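Local coordinates for esterase (Xanthomonas oryzae pv. oryzae, PDB 3H2G), which degrades rice cell walls as an esterase that the bacterium uses as a virulence factor, probably through an alpha/beta-hydrolase type of active site, at residues A[88-93]-A[235-240]; A[133-138]-A[243-248]. All blocks are in the same frame, centred on the assembly; numbering follows the deposited sequence.

Read from the N terminus, the chain leaves strand 79-85, passes through the loop 88-93 and, after strand 119-123, through the loop 133-138 that leads to helix 141-162. Both loops come from the C-terminal ends of sheet strands and meet one element much later in sequence, helix 231-246. Contact 1 closes a loop of 141 residues onto segment 235-240; contact 2 closes one of 104 residues onto segment 243-248, at the end of that helix. Because the segments alternate, the two closures cross instead of nesting. They also touch each other through Tyr138, which reaches the residues of contact 1.

Contact 1 (A[88-93]-A[235-240]); sequences TEALRA and GSYAIV
Tyr237 reaches out of helix 231-246 and lays its ring beside Thr88, Glu89 and Ala90, in the loop between strand 79-85 and helix 96-102. With CG anti to the backbone N (chi1 -157°), the ring extends from the helix so that its phenol end arrives at the loop backbone. There Tyr237 OH donates a hydrogen bond of 2.8 Å to Glu89 O. The donor is tilted 27° from the carbonyl plane and the C=O...donor angle is 146°, and the carbonyl oxygen sits at the ring's edge, near its plane.

The methyl of Thr88 approaches the ring obliquely, its CG2 3.6 Å from Tyr237 CD1, as the two side chains run past each other in opposite directions. Ala90 comes in obliquely on the other side of the ring, CA 3.9 Å from Tyr237 CE1 and CB a little farther. The hydroxyl of Thr88 is engaged with Tyr138 instead, whose ring in turn stacks on Tyr237; Phe269 also meets the Tyr237 ring. Within the loop, Glu89 OE2 accepts from Leu91 N (3.0 Å) through its anti lone pair.

The example illustrates how a long aromatic side chain can join a helix to an irregular loop: the aromatic carbons pack against small apolar groups, and the phenol hydroxyl satisfies a main-chain carbonyl of a loop that belongs to no helix or strand. The one directional bond across the two segments probably fixes the phenol end, and the apolar contacts and neighbouring rings hold the rest of the ring.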
ATOM      1  N   THR A  88       4.694  -2.872   1.300  1.00  4.53           N
ATOM      2  CA  THR A  88       5.444  -3.905   0.589  1.00  3.70           C
ATOM      3  C   THR A  88       5.480  -5.227   1.342  1.00  4.57           C
ATOM      4  O   THR A  88       5.820  -5.276   2.527  1.00  5.04           O
ATOM      5  CB  THR A  88       6.898  -3.458   0.322  1.00  3.47           C
ATOM      6  OG1 THR A  88       6.890  -2.169  -0.302  1.00  2.61           O
ATOM      7  CG2 THR A  88       7.598  -4.451  -0.609  1.00  3.47           C
ATOM      8  N   GLU A  89       5.127  -6.299   0.641  1.00  3.37           N
ATOM      9  CA  GLU A  89       5.117  -7.637   1.221  1.00  4.99           C
ATOM     10  C   GLU A  89       5.848  -8.602   0.293  1.00  4.54           C
ATOM     11  O   GLU A  89       5.397  -8.856  -0.826  1.00  5.82           O
ATOM     12  CB  GLU A  89       3.678  -8.120   1.424  1.00  4.78           C
ATOM     13  CG  GLU A  89       3.591  -9.522   2.009  1.00  6.69           C
ATOM     14  CD  GLU A  89       4.216  -9.605   3.386  1.00  8.19           C
ATOM     15  OE1 GLU A  89       3.607  -9.078   4.338  1.00 10.67           O
ATOM     16  OE2 GLU A  89       5.318 -10.181   3.514  1.00  9.72           O
ATOM     17  N   ALA A  90       6.972  -9.135   0.765  1.00  5.33           N
ATOM     18  CA  ALA A  90       7.774 -10.071  -0.022  1.00  6.93           C
ATOM     19  C   ALA A  90       7.477 -11.534   0.303  1.00  7.38           C
ATOM     20  O   ALA A  90       7.894 -12.426  -0.437  1.00  7.88           O
ATOM     21  CB  ALA A  90       9.259  -9.786   0.181  1.00  7.05           C
ATOM     22  N   LEU A  91       6.779 -11.787   1.409  1.00  7.04           N
ATOM     23  CA  LEU A  91       6.440 -13.165   1.776  1.00  5.90           C
ATOM     24  C   LEU A  91       5.147 -13.514   1.050  1.00  5.95           C
ATOM     25  O   LEU A  91       4.067 -13.071   1.437  1.00  4.92           O
ATOM     26  CB  LEU A  91       6.244 -13.307   3.292  1.00  5.94           C
ATOM     27  CG  LEU A  91       6.059 -14.747   3.800  1.00  5.61           C
ATOM     28  CD1 LEU A  91       7.377 -15.504   3.685  1.00  5.82           C
ATOM     29  CD2 LEU A  91       5.590 -14.741   5.249  1.00  8.24           C
ATOM     30  N   ARG A  92       5.272 -14.310  -0.006  1.00  7.06           N
ATOM     31  CA  ARG A  92       4.134 -14.706  -0.830  1.00  6.44           C
ATOM     32  C   ARG A  92       2.879 -15.168  -0.092  1.00  6.71           C
ATOM     33  O   ARG A  92       1.776 -14.741  -0.421  1.00  5.74           O
ATOM     34  CB  ARG A  92       4.563 -15.800  -1.816  1.00  8.32           C
ATOM     35  CG  ARG A  92       3.396 -16.489  -2.520  1.00 11.77           C
ATOM     36  CD  ARG A  92       3.861 -17.492  -3.563  1.00 14.92           C
ATOM     37  NE  ARG A  92       4.234 -16.843  -4.816  1.00 19.54           N
ATOM     38  CZ  ARG A  92       5.469 -16.800  -5.307  1.00 18.62           C
ATOM     39  NH1 ARG A  92       6.473 -17.372  -4.650  1.00 18.81           N
ATOM     40  NH2 ARG A  92       5.699 -16.184  -6.460  1.00 17.19           N
ATOM     41  N   ALA A  93       3.048 -16.025   0.908  1.00  7.49           N
ATOM     42  CA  ALA A  93       1.908 -16.579   1.644  1.00  8.38           C
ATOM     43  C   ALA A  93       1.225 -15.668   2.665  1.00  9.30           C
ATOM     44  O   ALA A  93       0.137 -15.983   3.146  1.00  8.62           O
ATOM     45  CB  ALA A  93       2.337 -17.877   2.330  1.00  8.30           C
ATOM     46  N   GLY A 235      14.242  -1.997  -4.634  1.00  6.11           N
ATOM     47  CA  GLY A 235      14.573  -1.830  -6.037  1.00  6.73           C
ATOM     48  C   GLY A 235      14.503  -3.159  -6.770  1.00  6.67           C
ATOM     49  O   GLY A 235      14.013  -3.231  -7.897  1.00  5.44           O
ATOM     50  N   SER A 236      14.999  -4.217  -6.133  1.00  5.39           N
ATOM     51  CA  SER A 236      14.970  -5.544  -6.742  1.00  4.70           C
ATOM     52  C   SER A 236      13.533  -6.026  -6.922  1.00  4.86           C
ATOM     53  O   SER A 236      13.187  -6.592  -7.959  1.00  4.13           O
ATOM     54  CB  SER A 236      15.764  -6.536  -5.887  1.00  5.52           C
ATOM     55  OG  SER A 236      17.142  -6.184  -5.874  1.00  7.56           O
ATOM     56  N   TYR A 237      12.693  -5.804  -5.916  1.00  3.89           N
ATOM     57  CA  TYR A 237      11.289  -6.215  -6.009  1.00  4.34           C
ATOM     58  C   TYR A 237      10.654  -5.507  -7.215  1.00  3.12           C
ATOM     59  O   TYR A 237       9.960  -6.122  -8.025  1.00  3.73           O
ATOM     60  CB  TYR A 237      10.548  -5.835  -4.719  1.00  4.99           C
ATOM     61  CG  TYR A 237       9.290  -6.641  -4.428  1.00  5.06           C
ATOM     62  CD1 TYR A 237       8.759  -6.680  -3.139  1.00  6.05           C
ATOM     63  CD2 TYR A 237       8.657  -7.394  -5.423  1.00  5.71           C
ATOM     64  CE1 TYR A 237       7.634  -7.450  -2.839  1.00  5.16           C
ATOM     65  CE2 TYR A 237       7.527  -8.173  -5.134  1.00  5.82           C
ATOM     66  CZ  TYR A 237       7.026  -8.195  -3.837  1.00  5.73           C
ATOM     67  OH  TYR A 237       5.932  -8.966  -3.523  1.00  4.73           O
ATOM     68  N   ALA A 238      10.916  -4.208  -7.337  1.00  4.01           N
ATOM     69  CA  ALA A 238      10.375  -3.409  -8.433  1.00  4.53           C
ATOM     70  C   ALA A 238      10.802  -3.905  -9.813  1.00  4.68           C
ATOM     71  O   ALA A 238       9.975  -4.019 -10.715  1.00  5.22           O
ATOM     72  CB  ALA A 238      10.784  -1.949  -8.263  1.00  4.91           C
ATOM     73  N   ILE A 239      12.092  -4.184  -9.977  1.00  3.36           N
ATOM     74  CA  ILE A 239      12.616  -4.655 -11.260  1.00  3.43           C
ATOM     75  C   ILE A 239      12.028  -6.009 -11.658  1.00  4.53           C
ATOM     76  O   ILE A 239      11.542  -6.182 -12.779  1.00  3.75           O
ATOM     77  CB  ILE A 239      14.161  -4.755 -11.215  1.00  3.43           C
ATOM     78  CG1 ILE A 239      14.756  -3.351 -11.062  1.00  2.65           C
ATOM     79  CG2 ILE A 239      14.688  -5.446 -12.476  1.00  3.75           C
ATOM     80  CD1 ILE A 239      16.252  -3.336 -10.789  1.00  5.68           C
ATOM     81  N   VAL A 240      12.076  -6.966 -10.738  1.00  3.74           N
ATOM     82  CA  VAL A 240      11.547  -8.302 -10.991  1.00  5.82           C
ATOM     83  C   VAL A 240      10.046  -8.255 -11.299  1.00  5.71           C
ATOM     84  O   VAL A 240       9.574  -8.908 -12.233  1.00  5.86           O
ATOM     85  CB  VAL A 240      11.807  -9.228  -9.775  1.00  6.76           C
ATOM     86  CG1 VAL A 240      11.054 -10.533  -9.929  1.00 10.35           C
ATOM     87  CG2 VAL A 240      13.303  -9.501  -9.647  1.00  6.05           C
TER

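Contact 2 (A[133-138]-A[243-248]); sequences YAYHPY and QHTYKN
His244 opens the segment's part in the contact by stacking on Tyr135. The rings form an offset pair, centroids 4.8 Å apart and planes at 25°, but the closest approach is aliphatic: His244 CB sits over the middle of the tyrosine face, 3.4 Å from the ring centroid. In turn, Tyr135 CB lies over the imidazole face at 4.0 Å from its centroid, making two CH-pi contacts in all. Tyr135 has CG between its backbone N and carbonyl carbon (chi1 62°), which brings its ring alongside the histidine, the two side chains running past each other in opposite directions; Tyr133 approaches the ring's other face.

Next comes Thr245, whose side chain crosses that of Tyr135 at about a right angle. Its OG1 meets the ring edge, 3.5 Å from Tyr135 CE2, and also touches Pro137 CB. The hydroxyl is hydrogen-bonded to Ala241 O, one turn back in the helix, and shares a water with Tyr138 O. Lys247, the first residue after the helix to leave helical geometry, with positive phi, folds its side chain back so that NZ donates to His244 O (2.7 Å), in the carbonyl plane.

The C-terminal end of helix 231-246 is held against the loop between strand 119-123 and helix 141-162, with Val56, in the connection between strands 43-54 and 60-71, touching Tyr135 and Pro137, while Tyr246 and Asn248 contact helix 309-316.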
ATOM      1  N   TYR A 133      -2.313 -15.890  -8.408  1.00  8.24           N
ATOM      2  CA  TYR A 133      -1.404 -15.253  -9.364  1.00  7.61           C
ATOM      3  C   TYR A 133       0.044 -15.697  -9.133  1.00  8.59           C
ATOM      4  O   TYR A 133       0.509 -15.768  -7.998  1.00  7.44           O
ATOM      5  CB  TYR A 133      -1.520 -13.726  -9.277  1.00  6.23           C
ATOM      6  CG  TYR A 133      -1.615 -13.057 -10.634  1.00  7.41           C
ATOM      7  CD1 TYR A 133      -2.651 -13.373 -11.518  1.00  9.11           C
ATOM      8  CD2 TYR A 133      -0.665 -12.118 -11.041  1.00  7.43           C
ATOM      9  CE1 TYR A 133      -2.739 -12.771 -12.774  1.00  8.11           C
ATOM     10  CE2 TYR A 133      -0.742 -11.509 -12.295  1.00  8.88           C
ATOM     11  CZ  TYR A 133      -1.780 -11.842 -13.156  1.00  9.14           C
ATOM     12  OH  TYR A 133      -1.853 -11.253 -14.396  1.00  8.95           O
ATOM     13  N   ALA A 134       0.749 -15.981 -10.227  1.00  7.95           N
ATOM     14  CA  ALA A 134       2.132 -16.462 -10.173  1.00  9.62           C
ATOM     15  C   ALA A 134       3.178 -15.496  -9.624  1.00  8.21           C
ATOM     16  O   ALA A 134       4.268 -15.917  -9.235  1.00  7.38           O
ATOM     17  CB  ALA A 134       2.557 -16.948 -11.559  1.00 11.20           C
ATOM     18  N   TYR A 135       2.867 -14.205  -9.606  1.00  6.95           N
ATOM     19  CA  TYR A 135       3.802 -13.212  -9.080  1.00  5.97           C
ATOM     20  C   TYR A 135       2.999 -12.042  -8.537  1.00  4.67           C
ATOM     21  O   TYR A 135       1.784 -11.994  -8.713  1.00  5.88           O
ATOM     22  CB  TYR A 135       4.740 -12.698 -10.185  1.00  6.24           C
ATOM     23  CG  TYR A 135       4.025 -11.990 -11.321  1.00  6.89           C
ATOM     24  CD1 TYR A 135       3.459 -12.712 -12.375  1.00  8.63           C
ATOM     25  CD2 TYR A 135       3.890 -10.599 -11.328  1.00  6.91           C
ATOM     26  CE1 TYR A 135       2.773 -12.065 -13.407  1.00  7.54           C
ATOM     27  CE2 TYR A 135       3.205  -9.944 -12.352  1.00  8.59           C
ATOM     28  CZ  TYR A 135       2.649 -10.682 -13.386  1.00  8.41           C
ATOM     29  OH  TYR A 135       1.956 -10.035 -14.385  1.00  7.07           O
ATOM     30  N   HIS A 136       3.664 -11.109  -7.865  1.00  3.49           N
ATOM     31  CA  HIS A 136       2.961  -9.934  -7.366  1.00  3.01           C
ATOM     32  C   HIS A 136       3.360  -8.720  -8.190  1.00  3.61           C
ATOM     33  O   HIS A 136       4.545  -8.386  -8.279  1.00  4.45           O
ATOM     34  CB  HIS A 136       3.274  -9.638  -5.898  1.00  2.96           C
ATOM     35  CG  HIS A 136       2.703  -8.333  -5.434  1.00  3.65           C
ATOM     36  ND1 HIS A 136       3.480  -7.311  -4.930  1.00  6.41           N
ATOM     37  CD2 HIS A 136       1.439  -7.850  -5.489  1.00  1.32           C
ATOM     38  CE1 HIS A 136       2.721  -6.254  -4.700  1.00  2.82           C
ATOM     39  NE2 HIS A 136       1.478  -6.554  -5.032  1.00  5.09           N
ATOM     40  N   PRO A 137       2.378  -8.057  -8.823  1.00  4.06           N
ATOM     41  CA  PRO A 137       2.657  -6.868  -9.638  1.00  5.21           C
ATOM     42  C   PRO A 137       2.943  -5.685  -8.712  1.00  4.73           C
ATOM     43  O   PRO A 137       2.111  -4.793  -8.541  1.00  5.88           O
ATOM     44  CB  PRO A 137       1.362  -6.674 -10.432  1.00  5.98           C
ATOM     45  CG  PRO A 137       0.732  -8.048 -10.444  1.00  6.97           C
ATOM     46  CD  PRO A 137       0.998  -8.523  -9.041  1.00  5.56           C
ATOM     47  N   TYR A 138       4.123  -5.699  -8.105  1.00  4.68           N
ATOM     48  CA  TYR A 138       4.549  -4.653  -7.184  1.00  4.20           C
ATOM     49  C   TYR A 138       4.525  -3.268  -7.845  1.00  4.67           C
ATOM     50  O   TYR A 138       5.072  -3.080  -8.927  1.00  4.70           O
ATOM     51  CB  TYR A 138       5.961  -4.989  -6.683  1.00  4.38           C
ATOM     52  CG  TYR A 138       6.526  -4.066  -5.624  1.00  5.04           C
ATOM     53  CD1 TYR A 138       5.807  -3.772  -4.465  1.00  5.92           C
ATOM     54  CD2 TYR A 138       7.805  -3.526  -5.761  1.00  4.26           C
ATOM     55  CE1 TYR A 138       6.353  -2.963  -3.465  1.00  5.76           C
ATOM     56  CE2 TYR A 138       8.359  -2.718  -4.766  1.00  4.29           C
ATOM     57  CZ  TYR A 138       7.627  -2.441  -3.624  1.00  5.52           C
ATOM     58  OH  TYR A 138       8.170  -1.638  -2.642  1.00  5.01           O
ATOM     59  N   GLN A 243       9.251  -6.670 -14.692  1.00  5.46           N
ATOM     60  CA  GLN A 243       9.589  -7.593 -15.773  1.00  6.18           C
ATOM     61  C   GLN A 243       8.442  -8.598 -15.933  1.00  6.09           C
ATOM     62  O   GLN A 243       8.046  -8.920 -17.049  1.00  8.04           O
ATOM     63  CB  GLN A 243      10.900  -8.330 -15.466  1.00  5.44           C
ATOM     64  CG  GLN A 243      11.197  -9.515 -16.392  1.00  4.76           C
ATOM     65  CD  GLN A 243      11.132  -9.147 -17.865  1.00  7.18           C
ATOM     66  OE1 GLN A 243      11.607  -8.089 -18.271  1.00  7.53           O
ATOM     67  NE2 GLN A 243      10.549 -10.028 -18.675  1.00  7.02           N
ATOM     68  N   HIS A 244       7.902  -9.085 -14.819  1.00  6.46           N
ATOM     69  CA  HIS A 244       6.791 -10.037 -14.874  1.00  7.88           C
ATOM     70  C   HIS A 244       5.569  -9.386 -15.513  1.00  7.26           C
ATOM     71  O   HIS A 244       4.912  -9.963 -16.382  1.00  5.74           O
ATOM     72  CB  HIS A 244       6.389 -10.502 -13.470  1.00  9.47           C
ATOM     73  CG  HIS A 244       7.363 -11.437 -12.823  1.00 13.67           C
ATOM     74  ND1 HIS A 244       7.804 -12.593 -13.429  1.00 16.74           N
ATOM     75  CD2 HIS A 244       7.932 -11.415 -11.594  1.00 15.06           C
ATOM     76  CE1 HIS A 244       8.602 -13.244 -12.600  1.00 19.31           C
ATOM     77  NE2 HIS A 244       8.696 -12.551 -11.480  1.00 18.27           N
ATOM     78  N   THR A 245       5.269  -8.175 -15.061  1.00  6.98           N
ATOM     79  CA  THR A 245       4.111  -7.431 -15.542  1.00  8.25           C
ATOM     80  C   THR A 245       4.197  -6.981 -16.997  1.00  8.91           C
ATOM     81  O   THR A 245       3.279  -7.229 -17.780  1.00 10.56           O
ATOM     82  CB  THR A 245       3.868  -6.181 -14.663  1.00  8.81           C
ATOM     83  OG1 THR A 245       3.725  -6.582 -13.293  1.00  8.69           O
ATOM     84  CG2 THR A 245       2.606  -5.440 -15.112  1.00  6.67           C
ATOM     85  N   TYR A 246       5.299  -6.331 -17.361  1.00  8.57           N
ATOM     86  CA  TYR A 246       5.459  -5.815 -18.718  1.00  9.13           C
ATOM     87  C   TYR A 246       6.300  -6.656 -19.667  1.00  9.95           C
ATOM     88  O   TYR A 246       6.242  -6.455 -20.882  1.00  9.15           O
ATOM     89  CB  TYR A 246       6.024  -4.392 -18.672  1.00  8.29           C
ATOM     90  CG  TYR A 246       5.112  -3.409 -17.983  1.00  7.14           C
ATOM     91  CD1 TYR A 246       5.321  -3.048 -16.651  1.00  5.64           C
ATOM     92  CD2 TYR A 246       4.014  -2.864 -18.652  1.00  9.01           C
ATOM     93  CE1 TYR A 246       4.458  -2.171 -16.000  1.00  5.14           C
ATOM     94  CE2 TYR A 246       3.144  -1.983 -18.010  1.00  8.84           C
ATOM     95  CZ  TYR A 246       3.372  -1.641 -16.685  1.00  8.10           C
ATOM     96  OH  TYR A 246       2.514  -0.769 -16.048  1.00  7.74           O
ATOM     97  N   LYS A 247       7.084  -7.576 -19.116  1.00 10.28           N
ATOM     98  CA  LYS A 247       7.930  -8.457 -19.917  1.00 11.40           C
ATOM     99  C   LYS A 247       8.723  -7.689 -20.967  1.00 10.94           C
ATOM    100  O   LYS A 247       8.803  -8.107 -22.126  1.00 11.28           O
ATOM    101  CB  LYS A 247       7.058  -9.521 -20.595  1.00 13.44           C
ATOM    102  CG  LYS A 247       6.362 -10.448 -19.607  1.00 17.83           C
ATOM    103  CD  LYS A 247       5.476 -11.460 -20.307  1.00 21.20           C
ATOM    104  CE  LYS A 247       5.057 -12.565 -19.349  1.00 23.99           C
ATOM    105  NZ  LYS A 247       4.421 -12.029 -18.113  1.00 26.41           N
ATOM    106  N   ASN A 248       9.326  -6.575 -20.562  1.00  8.69           N
ATOM    107  CA  ASN A 248      10.078  -5.756 -21.504  1.00  8.97           C
ATOM    108  C   ASN A 248      11.415  -5.233 -20.989  1.00  6.77           C
ATOM    109  O   ASN A 248      11.953  -4.272 -21.533  1.00  7.20           O
ATOM    110  CB  ASN A 248       9.215  -4.572 -21.954  1.00  8.37           C
ATOM    111  CG  ASN A 248       8.840  -3.656 -20.806  1.00 10.53           C
ATOM    112  OD1 ASN A 248       9.200  -3.904 -19.650  1.00  7.28           O
ATOM    113  ND2 ASN A 248       8.114  -2.585 -21.117  1.00 10.27           N
TER
HETATM  114  O   HOH W   1       4.805  -4.487 -11.361  1.00  6.95           O